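Local structure of folylpolyglutamate synthase protein FOLC (Mycobacterium tuberculosis, 2VOS) at residues V265-L279 with I289-V303. The protein probably catalyses the ATP-dependent addition of L-glutamate to dihydropteroate and, successively, to tetrahydrofolates. Numbering follows the deposited sequence.
With ADP (adenosine-5'-diphosphate), chain B.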
ATOM      1  N   VAL A 265     -14.798 -11.396   8.644  1.00 39.52           N
ATOM      2  CA  VAL A 265     -15.065 -10.517   9.770  1.00 39.21           C
ATOM      3  C   VAL A 265     -16.446 -10.883  10.305  1.00 40.26           C
ATOM      4  O   VAL A 265     -17.434 -10.775   9.581  1.00 40.27           O
ATOM      5  CB  VAL A 265     -15.148  -9.108   9.309  1.00 38.47           C
ATOM      6  CG1 VAL A 265     -15.445  -8.238  10.505  1.00 39.17           C
ATOM      7  CG2 VAL A 265     -13.802  -8.718   8.655  1.00 38.61           C
ATOM      8  N   LEU A 266     -16.524 -11.332  11.550  1.00 40.24           N
ATOM      9  CA  LEU A 266     -17.806 -11.689  12.140  1.00 40.37           C
ATOM     10  C   LEU A 266     -18.519 -10.455  12.720  1.00 40.72           C
ATOM     11  O   LEU A 266     -19.721 -10.278  12.505  1.00 40.62           O
ATOM     12  CB  LEU A 266     -17.625 -12.781  13.208  1.00 39.72           C
ATOM     13  CG  LEU A 266     -17.117 -14.126  12.684  1.00 40.29           C
ATOM     14  CD1 LEU A 266     -17.056 -15.167  13.791  1.00 39.16           C
ATOM     15  CD2 LEU A 266     -17.997 -14.661  11.549  1.00 40.64           C
ATOM     16  N   ARG A 267     -17.797  -9.626  13.473  1.00 40.54           N
ATOM     17  CA  ARG A 267     -18.415  -8.460  14.115  1.00 42.49           C
ATOM     18  C   ARG A 267     -17.355  -7.350  14.168  1.00 42.61           C
ATOM     19  O   ARG A 267     -16.146  -7.622  14.221  1.00 42.52           O
ATOM     20  CB  ARG A 267     -18.846  -8.756  15.562  1.00 42.67           C
ATOM     21  CG  ARG A 267     -19.461 -10.108  15.800  1.00 47.37           C
ATOM     22  CD  ARG A 267     -20.235 -10.276  17.167  1.00 53.32           C
ATOM     23  NE  ARG A 267     -21.520 -10.976  16.907  1.00 55.74           N
ATOM     24  CZ  ARG A 267     -21.632 -12.290  16.676  1.00 58.74           C
ATOM     25  NH1 ARG A 267     -20.537 -13.074  16.708  1.00 58.08           N
ATOM     26  NH2 ARG A 267     -22.832 -12.825  16.402  1.00 56.71           N
ATOM     27  N   ARG A 268     -17.812  -6.114  14.245  1.00 42.44           N
ATOM     28  CA  ARG A 268     -16.915  -4.990  14.302  1.00 44.00           C
ATOM     29  C   ARG A 268     -17.630  -3.822  14.952  1.00 44.64           C
ATOM     30  O   ARG A 268     -18.827  -3.621  14.703  1.00 45.47           O
ATOM     31  CB  ARG A 268     -16.495  -4.697  12.880  1.00 44.57           C
ATOM     32  CG  ARG A 268     -16.532  -3.338  12.465  1.00 49.42           C
ATOM     33  CD  ARG A 268     -16.074  -3.276  10.958  1.00 49.30           C
ATOM     34  NE  ARG A 268     -15.161  -2.178  10.946  1.00 50.61           N
ATOM     35  CZ  ARG A 268     -15.500  -0.901  10.780  1.00 49.16           C
ATOM     36  NH1 ARG A 268     -16.756  -0.574  10.502  1.00 45.13           N
ATOM     37  NH2 ARG A 268     -14.547   0.029  10.857  1.00 41.67           N
ATOM     38  N   GLN A 269     -16.957  -3.127  15.861  1.00 43.16           N
ATOM     39  CA  GLN A 269     -17.510  -1.950  16.511  1.00 44.36           C
ATOM     40  C   GLN A 269     -16.463  -0.845  16.382  1.00 43.16           C
ATOM     41  O   GLN A 269     -15.295  -1.089  16.640  1.00 41.74           O
ATOM     42  CB  GLN A 269     -17.650  -2.165  17.996  1.00 44.56           C
ATOM     43  CG  GLN A 269     -18.878  -2.844  18.480  1.00 54.72           C
ATOM     44  CD  GLN A 269     -19.140  -2.391  19.886  1.00 65.19           C
ATOM     45  OE1 GLN A 269     -18.328  -1.636  20.465  1.00 69.17           O
ATOM     46  NE2 GLN A 269     -20.275  -2.809  20.451  1.00 69.02           N
ATOM     47  N   ILE A 270     -16.896   0.362  16.063  1.00 41.77           N
ATOM     48  CA  ILE A 270     -16.044   1.529  16.148  1.00 42.68           C
ATOM     49  C   ILE A 270     -15.609   1.726  17.604  1.00 41.51           C
ATOM     50  O   ILE A 270     -16.391   1.488  18.548  1.00 39.22           O
ATOM     51  CB  ILE A 270     -16.826   2.790  15.714  1.00 43.50           C
ATOM     52  CG1 ILE A 270     -17.470   2.527  14.366  1.00 47.00           C
ATOM     53  CG2 ILE A 270     -15.932   4.015  15.690  1.00 47.18           C
ATOM     54  CD1 ILE A 270     -16.585   1.831  13.418  1.00 45.53           C
ATOM     55  N   ALA A 271     -14.379   2.217  17.792  1.00 39.75           N
ATOM     56  CA  ALA A 271     -13.809   2.349  19.124  1.00 39.08           C
ATOM     57  C   ALA A 271     -12.928   3.606  19.094  1.00 39.98           C
ATOM     58  O   ALA A 271     -12.508   4.054  18.023  1.00 39.63           O
ATOM     59  CB  ALA A 271     -12.952   1.150  19.439  1.00 38.73           C
ATOM     60  N   VAL A 272     -12.659   4.171  20.253  1.00 40.18           N
ATOM     61  CA  VAL A 272     -11.701   5.277  20.334  1.00 41.50           C
ATOM     62  C   VAL A 272     -10.379   4.830  19.709  1.00 41.01           C
ATOM     63  O   VAL A 272      -9.769   3.828  20.137  1.00 41.32           O
ATOM     64  CB  VAL A 272     -11.479   5.753  21.804  1.00 42.20           C
ATOM     65  CG1 VAL A 272     -10.293   6.756  21.899  1.00 43.33           C
ATOM     66  CG2 VAL A 272     -12.717   6.513  22.332  1.00 43.67           C
ATOM     67  N   GLY A 273      -9.972   5.556  18.670  1.00 39.74           N
ATOM     68  CA  GLY A 273      -8.693   5.308  17.979  1.00 39.14           C
ATOM     69  C   GLY A 273      -8.777   4.275  16.852  1.00 40.22           C
ATOM     70  O   GLY A 273      -7.764   4.021  16.176  1.00 40.84           O
ATOM     71  N   GLY A 274      -9.951   3.678  16.602  1.00 38.64           N
ATOM     72  CA  GLY A 274      -9.962   2.588  15.621  1.00 37.94           C
ATOM     73  C   GLY A 274     -11.217   1.759  15.700  1.00 39.02           C
ATOM     74  O   GLY A 274     -12.314   2.276  15.469  1.00 38.00           O
ATOM     75  N   GLN A 275     -11.071   0.445  15.974  1.00 38.41           N
ATOM     76  CA  GLN A 275     -12.231  -0.430  15.977  1.00 37.72           C
ATOM     77  C   GLN A 275     -11.894  -1.725  16.718  1.00 38.52           C
ATOM     78  O   GLN A 275     -10.731  -2.060  16.886  1.00 37.59           O
ATOM     79  CB  GLN A 275     -12.603  -0.816  14.534  1.00 36.54           C
ATOM     80  CG  GLN A 275     -11.430  -1.292  13.674  1.00 37.10           C
ATOM     81  CD  GLN A 275     -11.760  -1.285  12.168  1.00 41.20           C
ATOM     82  OE1 GLN A 275     -12.661  -2.036  11.733  1.00 40.21           O
ATOM     83  NE2 GLN A 275     -11.074  -0.416  11.379  1.00 34.88           N
ATOM     84  N   VAL A 276     -12.922  -2.446  17.152  1.00 37.63           N
ATOM     85  CA  VAL A 276     -12.720  -3.698  17.821  1.00 37.90           C
ATOM     86  C   VAL A 276     -13.385  -4.758  16.944  1.00 38.30           C
ATOM     87  O   VAL A 276     -14.521  -4.589  16.510  1.00 38.57           O
ATOM     88  CB  VAL A 276     -13.374  -3.650  19.193  1.00 39.25           C
ATOM     89  CG1 VAL A 276     -13.282  -5.063  19.829  1.00 41.66           C
ATOM     90  CG2 VAL A 276     -12.637  -2.599  20.125  1.00 38.32           C
ATOM     91  N   LEU A 277     -12.689  -5.855  16.693  1.00 38.29           N
ATOM     92  CA  LEU A 277     -13.132  -6.893  15.766  1.00 37.84           C
ATOM     93  C   LEU A 277     -13.312  -8.255  16.412  1.00 37.39           C
ATOM     94  O   LEU A 277     -12.594  -8.631  17.336  1.00 38.55           O
ATOM     95  CB  LEU A 277     -12.068  -7.043  14.618  1.00 37.38           C
ATOM     96  CG  LEU A 277     -11.648  -5.709  13.973  1.00 40.91           C
ATOM     97  CD1 LEU A 277     -10.476  -5.941  12.933  1.00 39.22           C
ATOM     98  CD2 LEU A 277     -12.817  -5.075  13.300  1.00 40.13           C
ATOM     99  N   GLN A 278     -14.225  -9.033  15.859  1.00 37.23           N
ATOM    100  CA  GLN A 278     -14.227 -10.448  16.104  1.00 37.73           C
ATOM    101  C   GLN A 278     -14.048 -11.119  14.750  1.00 38.08           C
ATOM    102  O   GLN A 278     -14.881 -10.925  13.841  1.00 37.45           O
ATOM    103  CB  GLN A 278     -15.595 -10.898  16.699  1.00 37.18           C
ATOM    104  CG  GLN A 278     -15.546 -12.375  17.032  1.00 40.92           C
ATOM    105  CD  GLN A 278     -16.817 -12.858  17.699  1.00 48.83           C
ATOM    106  OE1 GLN A 278     -17.915 -12.767  17.112  1.00 48.23           O
ATOM    107  NE2 GLN A 278     -16.672 -13.400  18.934  1.00 42.62           N
ATOM    108  N   LEU A 279     -12.981 -11.908  14.610  1.00 38.31           N
ATOM    109  CA  LEU A 279     -12.627 -12.491  13.314  1.00 38.72           C
ATOM    110  C   LEU A 279     -12.700 -14.016  13.339  1.00 39.57           C
ATOM    111  O   LEU A 279     -12.150 -14.658  14.234  1.00 39.40           O
ATOM    112  CB  LEU A 279     -11.211 -12.066  12.932  1.00 38.20           C
ATOM    113  CG  LEU A 279     -10.908 -10.552  12.867  1.00 40.66           C
ATOM    114  CD1 LEU A 279      -9.379 -10.247  12.527  1.00 44.56           C
ATOM    115  CD2 LEU A 279     -11.784  -9.837  11.840  1.00 36.70           C
ATOM    116  N   ILE A 289     -10.288  -8.144  19.243  1.00 40.19           N
ATOM    117  CA  ILE A 289      -9.158  -7.608  18.552  1.00 39.78           C
ATOM    118  C   ILE A 289      -9.309  -6.083  18.429  1.00 40.68           C
ATOM    119  O   ILE A 289     -10.222  -5.608  17.736  1.00 41.46           O
ATOM    120  CB  ILE A 289      -9.031  -8.221  17.188  1.00 40.72           C
ATOM    121  CG1 ILE A 289      -8.639  -9.694  17.348  1.00 40.18           C
ATOM    122  CG2 ILE A 289      -7.916  -7.482  16.384  1.00 39.53           C
ATOM    123  CD1 ILE A 289      -8.826 -10.501  16.086  1.00 38.27           C
ATOM    124  N   TYR A 290      -8.441  -5.333  19.101  1.00 38.55           N
ATOM    125  CA  TYR A 290      -8.419  -3.899  18.897  1.00 38.62           C
ATOM    126  C   TYR A 290      -7.469  -3.567  17.768  1.00 38.74           C
ATOM    127  O   TYR A 290      -6.284  -3.956  17.812  1.00 38.88           O
ATOM    128  CB  TYR A 290      -8.041  -3.158  20.192  1.00 38.92           C
ATOM    129  CG  TYR A 290      -7.892  -1.653  19.936  1.00 38.93           C
ATOM    130  CD1 TYR A 290      -9.010  -0.828  19.792  1.00 41.54           C
ATOM    131  CD2 TYR A 290      -6.635  -1.061  19.843  1.00 41.52           C
ATOM    132  CE1 TYR A 290      -8.879   0.567  19.554  1.00 41.60           C
ATOM    133  CE2 TYR A 290      -6.486   0.373  19.577  1.00 39.36           C
ATOM    134  CZ  TYR A 290      -7.620   1.146  19.427  1.00 41.27           C
ATOM    135  OH  TYR A 290      -7.524   2.521  19.219  1.00 45.75           O
ATOM    136  N   LEU A 291      -7.980  -2.884  16.735  1.00 37.47           N
ATOM    137  CA  LEU A 291      -7.113  -2.484  15.617  1.00 38.44           C
ATOM    138  C   LEU A 291      -7.071  -0.955  15.620  1.00 38.26           C
ATOM    139  O   LEU A 291      -8.132  -0.329  15.479  1.00 37.46           O
ATOM    140  CB  LEU A 291      -7.743  -2.977  14.310  1.00 37.16           C
ATOM    141  CG  LEU A 291      -6.920  -2.618  13.055  1.00 41.94           C
ATOM    142  CD1 LEU A 291      -5.628  -3.437  13.003  1.00 38.14           C
ATOM    143  CD2 LEU A 291      -7.762  -2.887  11.832  1.00 36.68           C
ATOM    144  N   PRO A 292      -5.886  -0.342  15.828  1.00 38.88           N
ATOM    145  CA  PRO A 292      -5.901   1.126  15.892  1.00 38.81           C
ATOM    146  C   PRO A 292      -5.921   1.824  14.475  1.00 39.77           C
ATOM    147  O   PRO A 292      -5.081   2.694  14.199  1.00 38.98           O
ATOM    148  CB  PRO A 292      -4.617   1.459  16.640  1.00 39.59           C
ATOM    149  CG  PRO A 292      -3.616   0.364  16.141  1.00 39.14           C
ATOM    150  CD  PRO A 292      -4.535  -0.902  15.980  1.00 38.21           C
ATOM    151  N   LEU A 293      -6.844   1.426  13.593  1.00 39.39           N
ATOM    152  CA  LEU A 293      -6.937   2.032  12.270  1.00 41.28           C
ATOM    153  C   LEU A 293      -8.438   2.228  12.032  1.00 41.41           C
ATOM    154  O   LEU A 293      -9.276   1.426  12.507  1.00 41.51           O
ATOM    155  CB  LEU A 293      -6.400   1.076  11.168  1.00 41.53           C
ATOM    156  CG  LEU A 293      -4.929   0.699  11.221  1.00 41.24           C
ATOM    157  CD1 LEU A 293      -4.597  -0.283  10.098  1.00 43.86           C
ATOM    158  CD2 LEU A 293      -4.071   1.998  11.102  1.00 40.03           C
ATOM    159  N   HIS A 294      -8.764   3.250  11.266  1.00 41.11           N
ATOM    160  CA  HIS A 294     -10.118   3.579  10.961  1.00 39.58           C
ATOM    161  C   HIS A 294     -10.499   2.914   9.634  1.00 40.69           C
ATOM    162  O   HIS A 294      -9.682   2.756   8.736  1.00 40.66           O
ATOM    163  CB  HIS A 294     -10.259   5.104  10.818  1.00 38.92           C
ATOM    164  CG  HIS A 294      -9.811   5.894  12.013  1.00 37.66           C
ATOM    165  ND1 HIS A 294     -10.443   5.825  13.240  1.00 37.38           N
ATOM    166  CD2 HIS A 294      -8.815   6.812  12.146  1.00 38.56           C
ATOM    167  CE1 HIS A 294      -9.820   6.632  14.087  1.00 43.98           C
ATOM    168  NE2 HIS A 294      -8.838   7.245  13.446  1.00 39.31           N
ATOM    169  N   GLY A 295     -11.763   2.550   9.508  1.00 40.26           N
ATOM    170  CA  GLY A 295     -12.296   2.129   8.219  1.00 40.88           C
ATOM    171  C   GLY A 295     -12.747   0.678   8.210  1.00 41.00           C
ATOM    172  O   GLY A 295     -12.013  -0.201   8.671  1.00 39.32           O
ATOM    173  N   GLU A 296     -13.949   0.432   7.686  1.00 39.97           N
ATOM    174  CA  GLU A 296     -14.391  -0.945   7.488  1.00 41.35           C
ATOM    175  C   GLU A 296     -13.400  -1.703   6.594  1.00 40.34           C
ATOM    176  O   GLU A 296     -13.162  -2.893   6.770  1.00 40.89           O
ATOM    177  CB  GLU A 296     -15.824  -1.034   6.904  1.00 41.37           C
ATOM    178  CG  GLU A 296     -16.254  -2.519   6.798  1.00 49.19           C
ATOM    179  CD  GLU A 296     -17.501  -2.761   6.003  1.00 62.89           C
ATOM    180  OE1 GLU A 296     -18.327  -1.806   5.900  1.00 65.87           O
ATOM    181  OE2 GLU A 296     -17.655  -3.915   5.489  1.00 66.74           O
ATOM    182  N   HIS A 297     -12.845  -1.042   5.597  1.00 40.15           N
ATOM    183  CA  HIS A 297     -11.890  -1.730   4.730  1.00 39.29           C
ATOM    184  C   HIS A 297     -10.702  -2.282   5.506  1.00 39.25           C
ATOM    185  O   HIS A 297     -10.138  -3.328   5.118  1.00 39.37           O
ATOM    186  CB  HIS A 297     -11.341  -0.818   3.645  1.00 38.59           C
ATOM    187  CG  HIS A 297     -10.745   0.474   4.154  1.00 37.12           C
ATOM    188  ND1 HIS A 297     -11.521   1.482   4.687  1.00 37.33           N
ATOM    189  CD2 HIS A 297      -9.480   0.966   4.097  1.00 40.08           C
ATOM    190  CE1 HIS A 297     -10.738   2.494   5.030  1.00 39.19           C
ATOM    191  NE2 HIS A 297      -9.510   2.234   4.618  1.00 37.10           N
ATOM    192  N   GLN A 298     -10.278  -1.589   6.562  1.00 38.33           N
ATOM    193  CA  GLN A 298      -9.166  -2.132   7.361  1.00 38.79           C
ATOM    194  C   GLN A 298      -9.568  -3.415   8.151  1.00 39.44           C
ATOM    195  O   GLN A 298      -8.738  -4.234   8.459  1.00 39.88           O
ATOM    196  CB  GLN A 298      -8.517  -1.071   8.263  1.00 36.18           C
ATOM    197  CG  GLN A 298      -7.888   0.097   7.424  1.00 37.70           C
ATOM    198  CD  GLN A 298      -6.627  -0.329   6.694  1.00 38.56           C
ATOM    199  OE1 GLN A 298      -6.265  -1.500   6.677  1.00 40.04           O
ATOM    200  NE2 GLN A 298      -5.914   0.628   6.132  1.00 40.32           N
ATOM    201  N   ALA A 299     -10.837  -3.564   8.492  1.00 39.41           N
ATOM    202  CA  ALA A 299     -11.254  -4.824   9.097  1.00 40.10           C
ATOM    203  C   ALA A 299     -11.084  -5.982   8.122  1.00 40.45           C
ATOM    204  O   ALA A 299     -10.722  -7.097   8.508  1.00 39.50           O
ATOM    205  CB  ALA A 299     -12.775  -4.729   9.589  1.00 39.99           C
ATOM    206  N   HIS A 300     -11.339  -5.714   6.845  1.00 40.75           N
ATOM    207  CA  HIS A 300     -11.224  -6.762   5.816  1.00 40.93           C
ATOM    208  C   HIS A 300      -9.767  -7.086   5.535  1.00 39.71           C
ATOM    209  O   HIS A 300      -9.408  -8.255   5.334  1.00 38.85           O
ATOM    210  CB  HIS A 300     -11.968  -6.320   4.519  1.00 39.91           C
ATOM    211  CG  HIS A 300     -13.447  -6.369   4.697  1.00 46.50           C
ATOM    212  ND1 HIS A 300     -14.121  -7.557   4.936  1.00 48.54           N
ATOM    213  CD2 HIS A 300     -14.376  -5.388   4.783  1.00 48.74           C
ATOM    214  CE1 HIS A 300     -15.398  -7.301   5.161  1.00 49.39           C
ATOM    215  NE2 HIS A 300     -15.578  -5.994   5.081  1.00 52.05           N
ATOM    216  N   ASN A 301      -8.930  -6.047   5.508  1.00 37.69           N
ATOM    217  CA  ASN A 301      -7.486  -6.226   5.389  1.00 39.19           C
ATOM    218  C   ASN A 301      -6.981  -7.028   6.608  1.00 38.84           C
ATOM    219  O   ASN A 301      -6.173  -7.926   6.440  1.00 40.39           O
ATOM    220  CB  ASN A 301      -6.723  -4.880   5.379  1.00 37.25           C
ATOM    221  CG  ASN A 301      -7.016  -4.076   4.107  1.00 40.79           C
ATOM    222  OD1 ASN A 301      -7.523  -4.637   3.128  1.00 39.66           O
ATOM    223  ND2 ASN A 301      -6.672  -2.795   4.108  1.00 38.11           N
ATOM    224  N   ALA A 302      -7.454  -6.702   7.808  1.00 38.17           N
ATOM    225  CA  ALA A 302      -7.068  -7.501   8.990  1.00 38.03           C
ATOM    226  C   ALA A 302      -7.363  -8.970   8.883  1.00 37.89           C
ATOM    227  O   ALA A 302      -6.505  -9.816   9.136  1.00 39.17           O
ATOM    228  CB  ALA A 302      -7.714  -6.935  10.249  1.00 38.55           C
ATOM    229  N   VAL A 303      -8.578  -9.350   8.511  1.00 38.11           N
ATOM    230  CA  VAL A 303      -8.848 -10.784   8.531  1.00 38.02           C
ATOM    231  C   VAL A 303      -8.081 -11.458   7.380  1.00 38.08           C
ATOM    232  O   VAL A 303      -7.691 -12.613   7.471  1.00 37.86           O
ATOM    233  CB  VAL A 303     -10.367 -11.089   8.375  1.00 37.75           C
ATOM    234  CG1 VAL A 303     -10.845 -10.760   6.956  1.00 35.45           C
ATOM    235  CG2 VAL A 303     -10.657 -12.537   8.741  1.00 37.33           C
TER
HETATM  236  PB  ADP B1490      -1.945  -0.583  -1.861  1.00 32.04           P
HETATM  237  O1B ADP B1490      -0.621  -0.948  -1.242  1.00 29.25           O
HETATM  238  O2B ADP B1490      -1.862   0.618  -2.761  1.00 33.59           O
HETATM  239  O3B ADP B1490      -2.741  -1.711  -2.443  1.00 30.87           O
HETATM  240  PA  ADP B1490      -2.679   0.611   0.752  1.00 32.77           P
HETATM  241  O1A ADP B1490      -1.456   1.504   0.605  1.00 31.51           O
HETATM  242  O2A ADP B1490      -3.031  -0.181   2.001  1.00 26.12           O
HETATM  243  O3A ADP B1490      -2.953  -0.204  -0.642  1.00 31.81           O
HETATM  244  O5' ADP B1490      -3.898   1.680   0.649  1.00 35.29           O
HETATM  245  C5' ADP B1490      -3.971   2.756  -0.298  1.00 33.51           C
HETATM  246  C4' ADP B1490      -5.334   3.437  -0.046  1.00 39.19           C
HETATM  247  O4' ADP B1490      -6.396   2.504  -0.389  1.00 34.70           O
HETATM  248  C3' ADP B1490      -5.634   3.728   1.422  1.00 41.59           C
HETATM  249  O3' ADP B1490      -5.363   5.078   1.740  1.00 47.10           O
HETATM  250  C2' ADP B1490      -7.110   3.564   1.649  1.00 42.55           C
HETATM  251  O2' ADP B1490      -7.756   4.767   1.106  1.00 48.77           O
HETATM  252  C1' ADP B1490      -7.457   2.543   0.597  1.00 37.44           C
HETATM  253  N9  ADP B1490      -7.563   1.125   1.048  1.00 34.80           N
HETATM  254  C8  ADP B1490      -6.679   0.320   1.728  1.00 32.19           C
HETATM  255  N7  ADP B1490      -7.202  -0.935   1.856  1.00 31.85           N
HETATM  256  C5  ADP B1490      -8.372  -0.950   1.152  1.00 31.30           C
HETATM  257  C6  ADP B1490      -9.411  -1.936   0.832  1.00 33.48           C
HETATM  258  N6  ADP B1490      -9.322  -3.205   1.282  1.00 30.42           N
HETATM  259  N1  ADP B1490     -10.460  -1.493   0.129  1.00 30.70           N
HETATM  260  C2  ADP B1490     -10.654  -0.221  -0.309  1.00 31.87           C
HETATM  261  N3  ADP B1490      -9.729   0.749  -0.086  1.00 32.58           N
HETATM  262  C4  ADP B1490      -8.616   0.410   0.644  1.00 34.00           C
HETATM  263  O   HOH W   1      -5.509   5.228  16.171  1.00 42.30           O
HETATM  264  O   HOH W   2     -12.716   4.447  13.961  1.00 27.99           O
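Gln275 NE2 is gripped by two backbone carbonyls of the loop that leads into helix 296-303, giving one hydrogen to Leu293 O at 2.8 Å and the other to Gly295 O at 2.9 Å. Both oxygens lie close to the Gln275 amide plane and the bonds are nearly straight, though NE2 stands above both carbonyl planes. On the other end of the amide, OE1 accepts from Arg268 NE at 2.6 Å, more weakly from NH2, so the primary amide of glutamine is fixed against flipping. Arg268 in turn lays a guanidinium face over Glu296 CA, 3.4 Å above the plane, while its NH2 reaches Glu369 in a salt bridge. These groups tie the helix to a three-stranded antiparallel meander within the Mur ligase middle domain, in which Gln275 and Leu291 form a hydrogen-bonded pair. Beyond the glutamine the same face turns apolar: Leu277 sets CD2 against Ala299 CB (3.7 Å), and the small Ala299 and Ala302 let the helix come close. Leu279 CD1 meets Ile289 CD1, side chains crossing at about a right angle. Between strands 265-271 and 274-279, a type II turn puts Gly273 at positive phi. With CG anti to its backbone N (chi1 175°), Tyr290 sends its ring toward this turn, where OH donates to a lone pair of Val272 O at 2.8 Å. From the helix's other side Asn301 pairs with the adenine of ADP, ND2 giving to N7 and OD1 accepting from N6.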